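Local atomic coordinates of aminoglycoside phosphotransferase (Mycobacterium smegmatis, PDB entry 6EF6), a protein that phosphorylates the hydroxyl group of (S)-1-amino-2-propanol as part of the aminoacetone utilization microcompartment. Residues Pro185-Trp190 and Leu312-Trp317; Ala202-Ala207 and Gly337-Ala342. All blocks are in the same frame, centred on the assembly; numbering follows the deposited sequence.

How the contacts relate
Both contacts lie on the same side of the chain's centre, in the helical part of the kinase, and both are largely buried. Contact 1 joins the loop between helices 177-180 and 198-218 to helix 303-320 and reaches the pocket of the bound amine; contact 2, about 14 Å away between centres, packs helix 198-218 against helix 325-347 farther out. They share no segment, yet touch directly: Trp190 CH2 is 3.5 Å from Leu204 CB, and Leu315 meets both Leu204 and Ser338. Their chemistry differs with position: contact 1 adds indole rings, a bridging water and a ligand to its leucines, whereas contact 2 has leucines, alanines, a cysteine and a serine but no aromatic ring.

Contact 1: residues Pro185-Trp190 and Leu312-Trp317; sequences PRWGRW and LLLLAW. With JFN ((2R)-1-methoxypropan-2-amine), chain C.
Trp187 presents one face to the edge of Trp317, an edge-to-face pair with centroids 5.2 Å apart and planes at 67°; CD1 of Trp317 lies over that face toward its rim. At the edge of the Trp187 ring, in its plane, sits the backbone O of Leu313, 3.5 Å from CE3. Trp317 in turn offers one face to the bound (2R)-1-methoxypropan-2-amine, with C08 of the ligand 3.7 Å above its plane, although the ligand's closest approach to this ring is doubtful. Trp190 takes a methyl instead: CD2 of Leu312 stands 4.0 Å from the centroid of its five-membered ring, 8° off the normal, a CH-pi contact. Trp190 CG is wedged between its backbone N and carbonyl carbon (chi1 61°), which lays the indole alongside Leu312, while Trp190 NE1 donates a hydrogen bond to Gln208 OE1. Between the two loop tryptophans, Ala316 CB fits against the backbone, 3.4 Å from Gly188 O. No direct hydrogen bond crosses; one water donates to both Arg189 O and Ala316 O. Trp187 and Trp317 thus line the ligand pocket, while Trp190 faces helix 198-218. A hydrogen bond to Tyr75 OH probably helps fix the Trp187 ring, the weak one to Glu53 less so Trp317.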
loop_
_atom_site.group_PDB
_atom_site.type_symbol
_atom_site.label_atom_id
_atom_site.label_comp_id
_atom_site.label_asym_id
_atom_site.label_seq_id
_atom_site.Cartn_x
_atom_site.Cartn_y
_atom_site.Cartn_z
ATOM N N PRO A 185 -7.198 5.824 14.811
ATOM C CA PRO A 185 -7.197 4.905 13.647
ATOM C C PRO A 185 -7.337 5.671 12.338
ATOM O O PRO A 185 -8.328 6.361 12.112
ATOM C CB PRO A 185 -8.425 4.016 13.903
ATOM C CG PRO A 185 -9.329 4.894 14.742
ATOM C CD PRO A 185 -8.458 5.741 15.579
ATOM N N ARG A 186 -6.368 5.500 11.439
ATOM C CA ARG A 186 -6.317 6.362 10.255
ATOM C C ARG A 186 -7.465 6.086 9.303
ATOM O O ARG A 186 -7.930 7.032 8.635
ATOM C CB ARG A 186 -4.992 6.095 9.545
ATOM C CG ARG A 186 -4.770 7.018 8.337
ATOM C CD ARG A 186 -3.286 7.061 7.929
ATOM N NE ARG A 186 -2.410 7.559 9.001
ATOM C CZ ARG A 186 -1.494 6.842 9.638
ATOM N NH1 ARG A 186 -1.233 5.587 9.334
ATOM N NH2 ARG A 186 -0.843 7.422 10.613
ATOM N N TRP A 187 -7.934 4.837 9.232
ATOM C CA TRP A 187 -9.031 4.474 8.343
ATOM C C TRP A 187 -10.322 4.222 9.112
ATOM O O TRP A 187 -11.263 3.623 8.574
ATOM C CB TRP A 187 -8.631 3.290 7.476
ATOM C CG TRP A 187 -7.489 3.565 6.506
ATOM C CD1 TRP A 187 -7.017 4.784 6.084
ATOM C CD2 TRP A 187 -6.725 2.576 5.832
ATOM N NE1 TRP A 187 -5.974 4.591 5.187
ATOM C CE2 TRP A 187 -5.803 3.256 4.993
ATOM C CE3 TRP A 187 -6.743 1.183 5.817
ATOM C CZ2 TRP A 187 -4.896 2.589 4.213
ATOM C CZ3 TRP A 187 -5.850 0.518 5.026
ATOM C CH2 TRP A 187 -4.922 1.235 4.236
ATOM N N GLY A 188 -10.399 4.734 10.325
ATOM C CA GLY A 188 -11.591 4.571 11.145
ATOM C C GLY A 188 -11.599 3.237 11.881
ATOM O O GLY A 188 -10.648 2.481 11.887
ATOM N N ARG A 189 -12.739 2.961 12.512
ATOM C CA ARG A 189 -12.896 1.771 13.354
ATOM C C ARG A 189 -13.508 0.632 12.556
ATOM O O ARG A 189 -14.595 0.804 11.984
ATOM C CB ARG A 189 -13.829 2.095 14.528
ATOM C CG ARG A 189 -13.227 3.076 15.561
ATOM C CD ARG A 189 -14.162 3.494 16.711
ATOM N NE ARG A 189 -14.858 2.421 17.438
ATOM C CZ ARG A 189 -14.341 1.686 18.419
ATOM N NH1 ARG A 189 -13.081 1.867 18.829
ATOM N NH2 ARG A 189 -15.108 0.767 18.989
ATOM N N TRP A 190 -12.870 -0.536 12.579
ATOM C CA TRP A 190 -13.496 -1.708 11.945
ATOM C C TRP A 190 -14.803 -2.054 12.623
ATOM O O TRP A 190 -15.745 -2.572 11.986
ATOM C CB TRP A 190 -12.532 -2.906 11.948
ATOM C CG TRP A 190 -12.120 -3.372 13.320
ATOM C CD1 TRP A 190 -10.964 -3.045 13.985
ATOM C CD2 TRP A 190 -12.843 -4.215 14.223
ATOM N NE1 TRP A 190 -10.954 -3.628 15.228
ATOM C CE2 TRP A 190 -12.092 -4.369 15.394
ATOM C CE3 TRP A 190 -14.095 -4.846 14.131
ATOM C CZ2 TRP A 190 -12.532 -5.088 16.480
ATOM C CZ3 TRP A 190 -14.545 -5.568 15.171
ATOM C CH2 TRP A 190 -13.776 -5.694 16.347
ATOM N N LEU A 312 -8.287 -6.362 9.382
ATOM C CA LEU A 312 -9.070 -5.424 10.187
ATOM C C LEU A 312 -8.984 -4.033 9.611
ATOM O O LEU A 312 -9.959 -3.302 9.609
ATOM C CB LEU A 312 -8.628 -5.446 11.651
ATOM C CG LEU A 312 -8.907 -6.726 12.420
ATOM C CD1 LEU A 312 -8.348 -6.574 13.870
ATOM C CD2 LEU A 312 -10.385 -6.972 12.451
ATOM N N LEU A 313 -7.778 -3.626 9.187
ATOM C CA LEU A 313 -7.633 -2.334 8.561
ATOM C C LEU A 313 -8.513 -2.165 7.337
ATOM O O LEU A 313 -9.083 -1.098 7.116
ATOM C CB LEU A 313 -6.182 -2.037 8.236
ATOM C CG LEU A 313 -5.336 -1.553 9.381
ATOM C CD1 LEU A 313 -3.860 -1.746 9.064
ATOM C CD2 LEU A 313 -5.637 -0.084 9.762
ATOM N N LEU A 314 -8.528 -3.179 6.465
ATOM C CA LEU A 314 -9.348 -3.100 5.261
ATOM C C LEU A 314 -10.833 -3.175 5.552
ATOM O O LEU A 314 -11.630 -2.583 4.826
ATOM C CB LEU A 314 -8.913 -4.164 4.246
ATOM C CG LEU A 314 -7.507 -3.959 3.676
ATOM C CD1 LEU A 314 -7.193 -5.117 2.738
ATOM C CD2 LEU A 314 -7.366 -2.634 2.980
ATOM N N LEU A 315 -11.218 -3.867 6.620
ATOM C CA LEU A 315 -12.614 -3.834 7.046
ATOM C C LEU A 315 -13.013 -2.431 7.528
ATOM O O LEU A 315 -14.066 -1.933 7.160
ATOM C CB LEU A 315 -12.779 -4.869 8.162
ATOM C CG LEU A 315 -14.175 -5.026 8.770
ATOM C CD1 LEU A 315 -15.259 -5.342 7.739
ATOM C CD2 LEU A 315 -14.148 -6.134 9.832
ATOM N N ALA A 316 -12.102 -1.770 8.259
ATOM C CA ALA A 316 -12.330 -0.374 8.624
ATOM C C ALA A 316 -12.442 0.499 7.386
ATOM O O ALA A 316 -13.349 1.328 7.289
ATOM C CB ALA A 316 -11.181 0.083 9.499
ATOM N N TRP A 317 -11.491 0.346 6.449
ATOM C CA TRP A 317 -11.546 1.140 5.224
ATOM C C TRP A 317 -12.867 0.920 4.490
ATOM O O TRP A 317 -13.518 1.879 4.036
ATOM C CB TRP A 317 -10.338 0.764 4.365
ATOM C CG TRP A 317 -10.231 1.538 3.141
ATOM C CD1 TRP A 317 -9.613 2.755 2.983
ATOM C CD2 TRP A 317 -10.770 1.184 1.876
ATOM N NE1 TRP A 317 -9.739 3.175 1.679
ATOM C CE2 TRP A 317 -10.454 2.232 0.980
ATOM C CE3 TRP A 317 -11.488 0.083 1.405
ATOM C CZ2 TRP A 317 -10.836 2.203 -0.362
ATOM C CZ3 TRP A 317 -11.866 0.059 0.078
ATOM C CH2 TRP A 317 -11.534 1.108 -0.792
HETATM C C07 JFN C . -8.604 0.248 -2.445
HETATM C C08 JFN C . -6.844 1.130 0.694
HETATM C C09 JFN C . -7.229 0.423 -0.599
HETATM C C15 JFN C . -5.503 0.597 1.170
HETATM N N04 JFN C . -6.647 2.542 0.459
HETATM O O02 JFN C . -8.494 0.683 -1.110
HETATM O O HOH W 1 -15.398 1.541 9.413
#

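Contact 2: residues Ala202-Ala207 and Gly337-Ala342; sequences ALLTRA and GSCALA
Helix 202-207 passes helix 337-342 at 8.9 Å between axes, their N-to-C directions 47° apart, and the backbones come nearest at Ala207 and Ala342, whose CA atoms are 5.5 Å apart. This is helix-helix packing in the helical C-terminal lobe of a kinase-like phosphotransferase fold, well away from the bound amine. Leu204 carries the middle of it. Its first torsion (chi1 -63°) swings CG beside the backbone N, and CD2, the branch not in the extended position, touches the backbone of the other helix, 3.6 Å from Ser338 O, and also meets Ser338 CB and Ala342 CB. Leu204 CG lies 4.0 Å from Cys339 SG, so the thiol sulfur rests against the leucine branch point. One residue earlier, Leu203 lays CD1 against Cys339 CB at 4.0 Å, along the more exposed margin of the interface. The contact has no cross-helix hydrogen bond; Ser338 OG is instead satisfied by Tyr334 O and Arg311 NE. Helix 303-320 packs on the same two helices through Phe308, which touches both Ala207 and Ala342. Where those two alanines bring the backbones nearest, Ala207 CB and Ala342 CB meet methyl to methyl at 3.7 Å.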
loop_
_atom_site.group_PDB
_atom_site.type_symbol
_atom_site.label_atom_id
_atom_site.label_comp_id
_atom_site.label_asym_id
_atom_site.label_seq_id
_atom_site.Cartn_x
_atom_site.Cartn_y
_atom_site.Cartn_z
ATOM N N ALA A 202 -17.531 -9.573 18.886
ATOM C CA ALA A 202 -16.936 -10.453 19.891
ATOM C C ALA A 202 -15.764 -11.241 19.319
ATOM O O ALA A 202 -14.675 -11.267 19.914
ATOM C CB ALA A 202 -18.003 -11.360 20.474
ATOM N N LEU A 203 -15.967 -11.946 18.194
ATOM C CA LEU A 203 -14.883 -12.729 17.579
ATOM C C LEU A 203 -13.712 -11.857 17.190
ATOM O O LEU A 203 -12.556 -12.166 17.482
ATOM C CB LEU A 203 -15.398 -13.452 16.334
ATOM C CG LEU A 203 -16.083 -14.787 16.587
ATOM C CD1 LEU A 203 -16.749 -15.251 15.334
ATOM C CD2 LEU A 203 -15.028 -15.796 16.959
ATOM N N LEU A 204 -13.993 -10.740 16.552
ATOM C CA LEU A 204 -12.959 -9.892 16.005
ATOM C C LEU A 204 -12.214 -9.183 17.116
ATOM O O LEU A 204 -11.003 -8.973 17.033
ATOM C CB LEU A 204 -13.475 -8.886 14.972
ATOM C CG LEU A 204 -14.071 -9.550 13.706
ATOM C CD1 LEU A 204 -14.819 -8.534 12.894
ATOM C CD2 LEU A 204 -13.021 -10.209 12.878
ATOM N N THR A 205 -12.897 -8.764 18.210
ATOM C CA THR A 205 -12.219 -8.126 19.339
ATOM C C THR A 205 -11.327 -9.110 20.059
ATOM O O THR A 205 -10.209 -8.768 20.432
ATOM C CB THR A 205 -13.198 -7.493 20.335
ATOM O OG1 THR A 205 -13.950 -6.479 19.685
ATOM C CG2 THR A 205 -12.447 -6.835 21.539
ATOM N N ARG A 206 -11.756 -10.367 20.224
ATOM C CA ARG A 206 -10.894 -11.323 20.912
ATOM C C ARG A 206 -9.630 -11.566 20.119
ATOM O O ARG A 206 -8.540 -11.616 20.683
ATOM C CB ARG A 206 -11.688 -12.614 21.111
ATOM C CG ARG A 206 -11.062 -13.580 22.126
ATOM C CD ARG A 206 -11.114 -12.955 23.520
ATOM N NE ARG A 206 -10.798 -13.893 24.604
ATOM C CZ ARG A 206 -10.094 -13.571 25.690
ATOM N NH1 ARG A 206 -9.660 -12.330 25.866
ATOM N NH2 ARG A 206 -9.857 -14.473 26.643
ATOM N N ALA A 207 -9.761 -11.724 18.799
ATOM C CA ALA A 207 -8.602 -11.935 17.943
ATOM C C ALA A 207 -7.754 -10.682 17.880
ATOM O O ALA A 207 -6.512 -10.780 17.951
ATOM C CB ALA A 207 -9.048 -12.367 16.539
ATOM N N GLY A 337 -15.954 -13.144 6.335
ATOM C CA GLY A 337 -14.664 -13.798 6.107
ATOM C C GLY A 337 -13.636 -13.380 7.154
ATOM O O GLY A 337 -12.804 -14.203 7.560
ATOM N N SER A 338 -13.739 -12.167 7.683
ATOM C CA SER A 338 -12.831 -11.727 8.735
ATOM C C SER A 338 -13.063 -12.556 9.996
ATOM O O SER A 338 -12.108 -12.894 10.722
ATOM C CB SER A 338 -13.036 -10.256 9.032
ATOM O OG SER A 338 -12.879 -9.427 7.885
ATOM N N CYS A 339 -14.324 -12.880 10.291
ATOM C CA CYS A 339 -14.654 -13.705 11.438
ATOM C C CYS A 339 -14.128 -15.126 11.290
ATOM O O CYS A 339 -13.675 -15.730 12.285
ATOM C CB CYS A 339 -16.161 -13.707 11.677
ATOM S SG CYS A 339 -16.800 -12.131 12.257
ATOM N N ALA A 340 -14.221 -15.713 10.093
ATOM C CA ALA A 340 -13.655 -17.026 9.852
ATOM C C ALA A 340 -12.154 -17.016 10.115
ATOM O O ALA A 340 -11.630 -17.947 10.759
ATOM C CB ALA A 340 -14.010 -17.502 8.443
ATOM N N LEU A 341 -11.456 -15.988 9.637
ATOM C CA LEU A 341 -10.031 -15.849 9.911
ATOM C C LEU A 341 -9.783 -15.687 11.408
ATOM O O LEU A 341 -8.849 -16.299 11.964
ATOM C CB LEU A 341 -9.490 -14.670 9.119
ATOM C CG LEU A 341 -9.435 -14.886 7.611
ATOM C CD1 LEU A 341 -9.140 -13.583 6.908
ATOM C CD2 LEU A 341 -8.419 -15.981 7.220
ATOM N N ALA A 342 -10.581 -14.873 12.094
ATOM C CA ALA A 342 -10.430 -14.650 13.527
ATOM C C ALA A 342 -10.550 -15.958 14.297
ATOM O O ALA A 342 -9.777 -16.200 15.235
ATOM C CB ALA A 342 -11.437 -13.634 13.999
#